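Local atomic coordinates of putative alpha/beta hydrolase FOLD protein (Candidatus Nitrososphaera gargensis, PDB entry 5A62), a protein that probably acts as a carboxylesterase of the alpha/beta hydrolase fold, cleaving ester bonds. Residues L37-E42 and W249-K254. Residues are numbered along the deposited sequence; the frame is centred on the assembly and turned at random. Where two conformers were deposited one is given.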
loop_
_atom_site.group_PDB
_atom_site.type_symbol
_atom_site.label_atom_id
_atom_site.label_comp_id
_atom_site.label_asym_id
_atom_site.label_seq_id
_atom_site.Cartn_x
_atom_site.Cartn_y
_atom_site.Cartn_z
ATOM N N LEU A 37 -7.742 -22.993 -7.655
ATOM C CA LEU A 37 -7.509 -24.363 -7.154
ATOM C C LEU A 37 -8.020 -24.579 -5.750
ATOM O O LEU A 37 -8.324 -25.720 -5.357
ATOM C CB LEU A 37 -6.053 -24.772 -7.313
ATOM C CG LEU A 37 -5.460 -24.521 -8.724
ATOM C CD1 LEU A 37 -3.979 -24.870 -8.776
ATOM C CD2 LEU A 37 -6.298 -25.155 -9.804
ATOM N N ILE A 38 -8.142 -23.532 -4.937
ATOM C CA ILE A 38 -8.589 -23.681 -3.561
ATOM C C ILE A 38 -10.060 -24.003 -3.518
ATOM O O ILE A 38 -10.533 -24.438 -2.483
ATOM C CB ILE A 38 -8.260 -22.400 -2.750
ATOM C CG1 ILE A 38 -7.934 -22.735 -1.291
ATOM C CG2 ILE A 38 -9.341 -21.343 -2.839
ATOM C CD1 ILE A 38 -7.506 -21.537 -0.457
ATOM N N TRP A 39 -10.793 -23.800 -4.622
ATOM C CA TRP A 39 -12.269 -23.865 -4.678
ATOM C C TRP A 39 -12.776 -25.118 -5.362
ATOM O O TRP A 39 -13.975 -25.247 -5.678
ATOM C CB TRP A 39 -12.852 -22.623 -5.365
ATOM C CG TRP A 39 -12.677 -21.316 -4.693
ATOM C CD1 TRP A 39 -12.166 -20.122 -5.246
ATOM C CD2 TRP A 39 -13.162 -20.930 -3.390
ATOM N NE1 TRP A 39 -12.227 -19.134 -4.331
ATOM C CE2 TRP A 39 -12.877 -19.560 -3.216
ATOM C CE3 TRP A 39 -13.815 -21.592 -2.364
ATOM C CZ2 TRP A 39 -13.198 -18.890 -2.089
ATOM C CZ3 TRP A 39 -14.157 -20.921 -1.258
ATOM C CH2 TRP A 39 -13.813 -19.548 -1.101
ATOM N N ASP A 40 -11.927 -26.101 -5.589
ATOM C CA ASP A 40 -12.339 -27.250 -6.384
ATOM C C ASP A 40 -13.610 -27.913 -5.885
ATOM O O ASP A 40 -14.582 -28.130 -6.624
ATOM C CB ASP A 40 -11.163 -28.266 -6.507
ATOM C CG ASP A 40 -10.518 -28.757 -5.118
ATOM O OD1 ASP A 40 -10.863 -28.320 -3.976
ATOM O OD2 ASP A 40 -9.615 -29.651 -5.205
ATOM N N TYR A 41 -13.601 -28.234 -4.605
ATOM C CA TYR A 41 -14.718 -28.861 -3.988
ATOM C C TYR A 41 -15.960 -28.003 -4.049
ATOM O O TYR A 41 -17.061 -28.466 -4.358
ATOM C CB TYR A 41 -14.432 -29.206 -2.533
ATOM C CG TYR A 41 -15.601 -29.790 -1.770
ATOM C CD1 TYR A 41 -16.034 -31.075 -2.034
ATOM C CD2 TYR A 41 -16.315 -29.024 -0.868
ATOM C CE1 TYR A 41 -17.135 -31.606 -1.373
ATOM C CE2 TYR A 41 -17.398 -29.550 -0.198
ATOM C CZ TYR A 41 -17.773 -30.859 -0.433
ATOM O OH TYR A 41 -18.890 -31.350 0.239
ATOM N N GLU A 42 -15.805 -26.741 -3.734
ATOM C CA GLU A 42 -16.926 -25.853 -3.677
ATOM C C GLU A 42 -17.561 -25.661 -5.057
ATOM O O GLU A 42 -18.783 -25.541 -5.133
ATOM C CB GLU A 42 -16.501 -24.445 -3.149
ATOM C CG GLU A 42 -16.148 -24.432 -1.698
ATOM C CD GLU A 42 -14.802 -24.946 -1.365
ATOM O OE1 GLU A 42 -13.970 -25.332 -2.212
ATOM O OE2 GLU A 42 -14.506 -24.943 -0.133
ATOM N N TRP A 249 -7.105 -20.748 7.575
ATOM C CA TRP A 249 -7.085 -21.532 6.362
ATOM C C TRP A 249 -8.124 -22.651 6.303
ATOM O O TRP A 249 -7.922 -23.734 5.787
ATOM C CB TRP A 249 -5.666 -22.058 6.098
ATOM C CG TRP A 249 -4.744 -21.011 5.690
ATOM C CD1 TRP A 249 -3.809 -20.376 6.484
ATOM C CD2 TRP A 249 -4.673 -20.380 4.403
ATOM N NE1 TRP A 249 -3.160 -19.419 5.755
ATOM C CE2 TRP A 249 -3.646 -19.413 4.475
ATOM C CE3 TRP A 249 -5.328 -20.585 3.169
ATOM C CZ2 TRP A 249 -3.299 -18.619 3.383
ATOM C CZ3 TRP A 249 -4.987 -19.784 2.107
ATOM C CH2 TRP A 249 -3.970 -18.812 2.223
ATOM N N VAL A 250 -9.310 -22.341 6.793
ATOM C CA VAL A 250 -10.412 -23.287 6.843
ATOM C C VAL A 250 -10.753 -23.798 5.447
ATOM O O VAL A 250 -11.253 -24.903 5.292
ATOM C CB VAL A 250 -11.671 -22.655 7.540
ATOM C CG1 VAL A 250 -12.271 -21.548 6.701
ATOM C CG2 VAL A 250 -12.708 -23.718 7.880
ATOM N N VAL A 251 -10.549 -23.001 4.398
ATOM C CA VAL A 251 -10.841 -23.386 3.030
ATOM C C VAL A 251 -9.897 -24.508 2.542
ATOM O O VAL A 251 -10.191 -25.202 1.594
ATOM C CB VAL A 251 -10.811 -22.156 2.090
ATOM C CG1 VAL A 251 -9.477 -21.449 2.138
ATOM C CG2 VAL A 251 -11.136 -22.496 0.659
ATOM N N ILE A 252 -8.761 -24.671 3.177
ATOM C CA ILE A 252 -7.882 -25.796 2.866
ATOM C C ILE A 252 -8.410 -27.047 3.578
ATOM O O ILE A 252 -8.417 -28.114 2.952
ATOM C CB ILE A 252 -6.456 -25.505 3.360
ATOM C CG1 ILE A 252 -5.869 -24.348 2.575
ATOM C CG2 ILE A 252 -5.549 -26.740 3.329
ATOM C CD1 ILE A 252 -5.684 -24.571 1.126
ATOM N N GLU A 253 -8.811 -26.927 4.847
ATOM C CA GLU A 253 -9.247 -28.098 5.608
ATOM C C GLU A 253 -10.632 -28.590 5.215
ATOM O O GLU A 253 -10.916 -29.774 5.348
ATOM C CB GLU A 253 -9.230 -27.785 7.064
ATOM C CG GLU A 253 -7.791 -27.594 7.522
ATOM C CD GLU A 253 -7.620 -27.736 9.026
ATOM O OE1 GLU A 253 -8.647 -27.808 9.755
ATOM O OE2 GLU A 253 -6.476 -27.784 9.506
ATOM N N LYS A 254 -11.503 -27.682 4.787
ATOM C CA LYS A 254 -12.848 -28.007 4.297
ATOM C C LYS A 254 -13.647 -28.834 5.296
ATOM O O LYS A 254 -14.150 -29.904 4.954
ATOM C CB LYS A 254 -12.796 -28.682 2.901
ATOM C CG LYS A 254 -12.036 -27.840 1.878
ATOM C CD LYS A 254 -12.297 -28.225 0.432
ATOM C CE LYS A 254 -11.496 -27.401 -0.591
ATOM N NZ LYS A 254 -11.731 -25.985 -0.502
#
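K254 reaches from the end of helix 250-253 to the start of helix 40-48, and its ammonium joins both segments, with four oxygens around NZ. Since an ammonium has three N-H groups, at least one must be shared, most simply between the two oxygens of E42. NZ sits astride that carboxylate, 2.9 Å from E42 OE1 and 3.0 Å from E42 OE2, each oxygen offering its syn lone pair: a bidentate salt bridge. E42 OE2 is held further by the hydroxyl of Y259, from helix 256-272. The carbonyl of I38 receives NZ almost end-on, with 2.8 Å between K254 NZ and I38 O and a C=O...N angle of 166°. Within its own segment K254 NZ also bonds V251 O, at 2.7 Å and in the carbonyl plane. The lysine chain runs extended as far as CE and turns only at the last torsion (chi4 -58°), bringing NZ in between these acceptors; on the way CD packs against Y41 CB.

The apolar part centres on I38. Its CD1 lies against V251 CG1 and meets the edge of the W249 ring at CZ3, while CG1 touches I252 CD1. V251 CG2 lies beside W39 CZ3, and both side chains also touch H98, which precedes S99 within the presumed nucleophile elbow.

Such a partly buried ammonium, facing a carboxylate and two carbonyls, would be expected to stay protonated, tying the end of helix 250-253 to the start of helix 40-48 and the 3-10 turn before it.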